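Long-range contacts in Emp47p (form2) (Saccharomyces cerevisiae, PDB 2A6Z), which carries a carbohydrate recognition domain and is probably involved in glycoprotein secretion and required for Emp46p to leave the endoplasmic reticulum: residues M65-R70 with I195-Q200; R70-S75 with A208-I213. All coordinates share one frame; numbering follows the deposited sequence. Where two conformers were deposited one is given.

Contact 1 (M65-R70 with I195-Q200); sequences MEWTFR and IGVTAQ
M65 and W67 stand over I195 and V197 with their CA atoms about 9.1 Å apart in each pair, on two strands whose axes pass 10.2 Å from each other and run in nearly the same direction, 26° apart. That spacing leaves the work to side chains. The six-membered ring of W67 lies against V197, whose CB sits over one ring face, 4.1 Å from the ring centroid and displaced toward the rim, in a CH-pi contact. V197 turns CG1 between its backbone N and carbonyl carbon (chi1 59°), which brings this methyl to 3.5 Å from W67 CZ3. Here the two sheets of the beta sandwich of the legume-like lectin family meet: strand 63-72 belongs to one and strand 192-200 to the other. Farther along the ring, W67 CZ2 approaches the carbonyl O of G196 at 3.7 Å and I195 CG2 at 4.2 Å. In one of its two conformers M65 bends at chi3 and its SD lies 4.2 Å from I195 CG1, a contact the second conformer leaves uncertain; F218 of strand 210-220 packs against both residues. On the W67 side the ring also meets that of F84, from strand 81-88.

Contact 2 (R70-S75 with A208-I213); sequences RSVGYS and AESFEI
R70 holds E212 with two nitrogens, both directed at one carboxylate oxygen: NE and NH2 each lie 2.9 Å from E212 OE1. The bonds stay in the guanidinium plane, but that plane is turned 48° from the carboxylate, so NE meets OE1 from above the carboxylate plane while NH2 comes on its syn side. On the same face, V72 lays CG1 over the guanidinium and brings CG2 to 3.5 Å from E212 OE2. This oxygen takes a hydrogen bond from S210 OG (2.7 Å) on its anti lone pair, which helps fix the carboxylate's rotation. The opposite face carries S71 and F211, and E209, just before the strand, reaches S71 there. With OG anti to the backbone N (chi1 170°), the S71 hydroxyl donates to the anti lone pair of E209 OE2 at 2.6 Å, and S71 CB rests against F211 CE1.

The frame behind these groups is antiparallel pairing where strand 63-72 ends and strand 210-220 begins, between two interior strands of one sandwich sheet. R70 with E212 and V72 with S210 are hydrogen-bonded pairs, each joined by two backbone bonds, and S71 with F211 is the non-hydrogen-bonded pair between them. Past V72, G73 turns the chain at a positive phi (97°) that glycine accepts readily, and a water bridges G73 O to A208 N. Y74 then packs CB on E209 CA at 3.8 Å, while its hydroxyl bonds N205.

R38, on the adjoining strand 38-40, forms a second salt bridge to E212 OE1. Buried between two arginines and a serine hydroxyl, the E212 carboxylate is probably kept ionised.

In the fold
From the N terminus, strand 63-72 supplies the first segment of both contacts, with R70 common to them. The chain then passes through most of the remaining strands of both sheets before strand 192-200 returns to close contact 1, a loop of 124 residues. A short connection leads over to strand 210-220, whose beginning closes contact 2. The segments alternate along the chain, so the two loops cross. Contact 1 ties one sheet to the other through the core, whereas contact 2 joins neighbouring strands within a single sheet, farther from the centre of the domain. Their centres lie about 13 Å apart, and they touch where A199 packs on F211 and F69 on I213.

Contact 1 (M65-R70 with I195-Q200)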
loop_
_atom_site.group_PDB
_atom_site.type_symbol
_atom_site.label_atom_id
_atom_site.label_comp_id
_atom_site.label_asym_id
_atom_site.label_seq_id
_atom_site.Cartn_x
_atom_site.Cartn_y
_atom_site.Cartn_z
ATOM N N MET A 65 6.089 7.730 3.704
ATOM C CA MET A 65 4.774 7.566 3.118
ATOM C C MET A 65 3.808 7.162 4.225
ATOM O O MET A 65 4.047 6.134 4.888
ATOM C CB MET A 65 4.791 6.504 2.066
ATOM C CG MET A 65 5.661 6.550 0.843
ATOM S SD MET A 65 5.876 5.175 -0.325
ATOM C CE MET A 65 6.485 3.910 0.795
ATOM N N GLU A 66 2.707 7.897 4.412
ATOM C CA GLU A 66 1.689 7.555 5.401
ATOM C C GLU A 66 0.391 7.303 4.686
ATOM O O GLU A 66 -0.181 8.222 4.056
ATOM C CB GLU A 66 1.512 8.679 6.413
ATOM C CG GLU A 66 2.724 8.963 7.251
ATOM C CD GLU A 66 2.656 10.062 8.235
ATOM O OE1 GLU A 66 1.605 10.750 8.303
ATOM O OE2 GLU A 66 3.634 10.264 8.978
ATOM N N TRP A 67 -0.124 6.090 4.801
ATOM C CA TRP A 67 -1.431 5.701 4.195
ATOM C C TRP A 67 -2.454 5.573 5.284
ATOM O O TRP A 67 -2.238 4.855 6.269
ATOM C CB TRP A 67 -1.258 4.351 3.495
ATOM C CG TRP A 67 -0.530 4.336 2.217
ATOM C CD1 TRP A 67 0.760 3.987 1.985
ATOM C CD2 TRP A 67 -1.074 4.680 0.909
ATOM N NE1 TRP A 67 1.064 4.096 0.637
ATOM C CE2 TRP A 67 -0.053 4.500 -0.027
ATOM C CE3 TRP A 67 -2.364 5.095 0.505
ATOM C CZ2 TRP A 67 -0.252 4.736 -1.407
ATOM C CZ3 TRP A 67 -2.520 5.326 -0.873
ATOM C CH2 TRP A 67 -1.483 5.150 -1.771
ATOM N N THR A 68 -3.614 6.198 5.070
ATOM C CA THR A 68 -4.734 6.087 5.994
ATOM C C THR A 68 -5.854 5.296 5.249
ATOM O O THR A 68 -6.358 5.774 4.227
ATOM C CB THR A 68 -5.239 7.480 6.402
ATOM O OG1 THR A 68 -4.187 8.216 7.008
ATOM C CG2 THR A 68 -6.359 7.352 7.419
ATOM N N PHE A 69 -6.177 4.121 5.783
ATOM C CA PHE A 69 -7.072 3.197 5.048
ATOM C C PHE A 69 -7.956 2.471 6.031
ATOM O O PHE A 69 -7.675 2.414 7.234
ATOM C CB PHE A 69 -6.304 2.219 4.164
ATOM C CG PHE A 69 -5.817 1.000 4.949
ATOM C CD1 PHE A 69 -6.488 -0.223 4.840
ATOM C CD2 PHE A 69 -4.725 1.078 5.815
ATOM C CE1 PHE A 69 -6.105 -1.314 5.577
ATOM C CE2 PHE A 69 -4.339 -0.023 6.540
ATOM C CZ PHE A 69 -5.008 -1.232 6.430
ATOM N N ARG A 70 -8.988 1.820 5.516
ATOM C CA ARG A 70 -9.776 0.936 6.359
ATOM C C ARG A 70 -10.332 -0.199 5.486
ATOM O O ARG A 70 -10.320 -0.151 4.269
ATOM C CB ARG A 70 -10.925 1.652 7.095
ATOM C CG ARG A 70 -12.033 2.157 6.146
ATOM C CD ARG A 70 -13.080 2.888 6.974
ATOM N NE ARG A 70 -14.182 3.248 6.044
ATOM C CZ ARG A 70 -15.264 3.860 6.434
ATOM N NH1 ARG A 70 -15.423 4.206 7.693
ATOM N NH2 ARG A 70 -16.205 4.121 5.526
ATOM N N ILE A 195 4.252 4.710 -6.785
ATOM C CA ILE A 195 3.657 4.673 -5.456
ATOM C C ILE A 195 2.172 4.553 -5.649
ATOM O O ILE A 195 1.558 5.342 -6.403
ATOM C CB ILE A 195 4.020 5.978 -4.692
ATOM C CG1 ILE A 195 5.521 6.026 -4.414
ATOM C CG2 ILE A 195 3.175 6.116 -3.436
ATOM C CD1 ILE A 195 6.005 7.427 -4.077
ATOM N N GLY A 196 1.569 3.555 -4.990
ATOM C CA GLY A 196 0.138 3.358 -5.152
ATOM C C GLY A 196 -0.337 2.251 -4.238
ATOM O O GLY A 196 0.411 1.685 -3.448
ATOM N N VAL A 197 -1.606 1.978 -4.363
ATOM C CA VAL A 197 -2.311 0.996 -3.536
ATOM C C VAL A 197 -3.304 0.251 -4.422
ATOM O O VAL A 197 -3.924 0.830 -5.312
ATOM C CB VAL A 197 -2.978 1.635 -2.306
ATOM C CG1 VAL A 197 -4.001 2.708 -2.737
ATOM C CG2 VAL A 197 -3.615 0.607 -1.397
ATOM N N THR A 198 -3.409 -1.063 -4.188
ATOM C CA THR A 198 -4.280 -1.905 -4.995
ATOM C C THR A 198 -4.970 -2.864 -4.033
ATOM O O THR A 198 -4.460 -3.212 -2.959
ATOM C CB THR A 198 -3.491 -2.680 -6.064
ATOM O OG1 THR A 198 -2.584 -3.591 -5.458
ATOM C CG2 THR A 198 -2.699 -1.745 -6.955
ATOM N N ALA A 199 -6.142 -3.362 -4.438
ATOM C CA ALA A 199 -6.839 -4.323 -3.546
ATOM C C ALA A 199 -7.769 -5.178 -4.392
ATOM O O ALA A 199 -8.196 -4.820 -5.483
ATOM C CB ALA A 199 -7.613 -3.657 -2.426
ATOM N N GLN A 200 -8.088 -6.342 -3.792
ATOM C CA GLN A 200 -9.077 -7.253 -4.328
ATOM C C GLN A 200 -9.805 -7.874 -3.129
ATOM O O GLN A 200 -9.175 -8.077 -2.073
ATOM C CB GLN A 200 -8.450 -8.341 -5.201
ATOM C CG GLN A 200 -7.630 -9.346 -4.353
ATOM C CD GLN A 200 -6.801 -10.321 -5.126
ATOM O OE1 GLN A 200 -6.420 -9.960 -6.270
ATOM N NE2 GLN A 200 -6.552 -11.487 -4.504
#

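Contact 2 (R70-S75 with A208-I213)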
loop_
_atom_site.group_PDB
_atom_site.type_symbol
_atom_site.label_atom_id
_atom_site.label_comp_id
_atom_site.label_asym_id
_atom_site.label_seq_id
_atom_site.Cartn_x
_atom_site.Cartn_y
_atom_site.Cartn_z
ATOM N N ARG A 70 -8.988 1.820 5.516
ATOM C CA ARG A 70 -9.776 0.936 6.359
ATOM C C ARG A 70 -10.332 -0.199 5.486
ATOM O O ARG A 70 -10.320 -0.151 4.269
ATOM C CB ARG A 70 -10.925 1.652 7.095
ATOM C CG ARG A 70 -12.033 2.157 6.146
ATOM C CD ARG A 70 -13.080 2.888 6.974
ATOM N NE ARG A 70 -14.182 3.248 6.044
ATOM C CZ ARG A 70 -15.264 3.860 6.434
ATOM N NH1 ARG A 70 -15.423 4.206 7.693
ATOM N NH2 ARG A 70 -16.205 4.121 5.526
ATOM N N SER A 71 -10.802 -1.218 6.227
ATOM C CA SER A 71 -11.605 -2.295 5.642
ATOM C C SER A 71 -12.908 -2.363 6.416
ATOM O O SER A 71 -12.903 -2.490 7.656
ATOM C CB SER A 71 -10.875 -3.652 5.785
ATOM O OG SER A 71 -11.820 -4.652 5.419
ATOM N N VAL A 72 -14.018 -2.292 5.655
ATOM C CA VAL A 72 -15.343 -2.387 6.280
ATOM C C VAL A 72 -16.181 -3.417 5.510
ATOM O O VAL A 72 -15.938 -3.705 4.342
ATOM C CB VAL A 72 -16.091 -1.021 6.346
ATOM C CG1 VAL A 72 -15.362 -0.107 7.331
ATOM C CG2 VAL A 72 -16.182 -0.388 4.974
ATOM N N GLY A 73 -17.200 -3.924 6.215
ATOM C CA GLY A 73 -18.252 -4.701 5.560
ATOM C C GLY A 73 -18.106 -6.194 5.618
ATOM O O GLY A 73 -19.060 -6.877 5.172
ATOM N N TYR A 74 -17.003 -6.727 6.159
ATOM C CA TYR A 74 -16.857 -8.168 6.187
ATOM C C TYR A 74 -15.824 -8.575 7.267
ATOM O O TYR A 74 -14.774 -7.985 7.405
ATOM C CB TYR A 74 -16.334 -8.714 4.850
ATOM C CG TYR A 74 -16.295 -10.214 4.826
ATOM C CD1 TYR A 74 -17.484 -10.939 4.749
ATOM C CD2 TYR A 74 -15.104 -10.923 4.913
ATOM C CE1 TYR A 74 -17.493 -12.302 4.735
ATOM C CE2 TYR A 74 -15.137 -12.320 4.903
ATOM C CZ TYR A 74 -16.318 -13.002 4.817
ATOM O OH TYR A 74 -16.301 -14.371 4.803
ATOM N N SER A 75 -16.179 -9.621 7.998
ATOM C CA SER A 75 -15.223 -10.244 8.934
ATOM C C SER A 75 -15.163 -11.731 8.596
ATOM O O SER A 75 -16.181 -12.395 8.545
ATOM C CB SER A 75 -15.786 -10.158 10.356
ATOM O OG SER A 75 -14.959 -10.828 11.274
ATOM N N ALA A 208 -18.130 -9.055 0.478
ATOM C CA ALA A 208 -18.061 -7.722 -0.085
ATOM C C ALA A 208 -17.132 -6.828 0.729
ATOM O O ALA A 208 -17.447 -5.664 1.016
ATOM C CB ALA A 208 -19.462 -7.065 -0.185
ATOM N N GLU A 209 -16.004 -7.386 1.190
ATOM C CA GLU A 209 -15.079 -6.544 1.946
ATOM C C GLU A 209 -14.707 -5.329 1.122
ATOM O O GLU A 209 -14.353 -5.427 -0.058
ATOM C CB GLU A 209 -13.805 -7.394 2.246
ATOM C CG GLU A 209 -12.864 -6.649 3.223
ATOM C CD GLU A 209 -11.796 -7.535 3.875
ATOM O OE1 GLU A 209 -11.631 -8.720 3.447
ATOM O OE2 GLU A 209 -11.094 -7.030 4.775
ATOM N N SER A 210 -14.767 -4.170 1.825
ATOM C CA SER A 210 -14.553 -2.882 1.137
ATOM C C SER A 210 -13.285 -2.231 1.658
ATOM O O SER A 210 -13.290 -1.726 2.799
ATOM C CB SER A 210 -15.794 -2.000 1.374
ATOM O OG SER A 210 -15.658 -0.820 0.593
ATOM N N PHE A 211 -12.240 -2.267 0.853
ATOM C CA PHE A 211 -10.956 -1.624 1.178
ATOM C C PHE A 211 -11.025 -0.181 0.687
ATOM O O PHE A 211 -11.359 0.042 -0.485
ATOM C CB PHE A 211 -9.807 -2.373 0.494
ATOM C CG PHE A 211 -9.527 -3.722 1.100
ATOM C CD1 PHE A 211 -8.869 -3.808 2.322
ATOM C CD2 PHE A 211 -9.946 -4.871 0.455
ATOM C CE1 PHE A 211 -8.578 -5.051 2.884
ATOM C CE2 PHE A 211 -9.607 -6.111 1.013
ATOM C CZ PHE A 211 -8.945 -6.195 2.218
ATOM N N GLU A 212 -10.740 0.758 1.572
ATOM C CA GLU A 212 -11.032 2.181 1.340
ATOM C C GLU A 212 -9.844 3.043 1.773
ATOM O O GLU A 212 -9.217 2.753 2.810
ATOM C CB GLU A 212 -12.255 2.605 2.115
ATOM C CG GLU A 212 -13.441 1.682 1.825
ATOM C CD GLU A 212 -14.750 2.076 2.400
ATOM O OE1 GLU A 212 -14.775 3.025 3.249
ATOM O OE2 GLU A 212 -15.756 1.441 1.987
ATOM N N ILE A 213 -9.564 4.070 0.984
ATOM C CA ILE A 213 -8.468 5.020 1.215
ATOM C C ILE A 213 -9.015 6.366 1.620
ATOM O O ILE A 213 -9.897 6.937 0.942
ATOM C CB ILE A 213 -7.585 5.154 -0.016
ATOM C CG1 ILE A 213 -7.137 3.814 -0.583
ATOM C CG2 ILE A 213 -6.435 6.121 0.239
ATOM C CD1 ILE A 213 -6.242 3.042 0.413
HETATM O O HOH W 1 -19.505 -8.707 3.005
#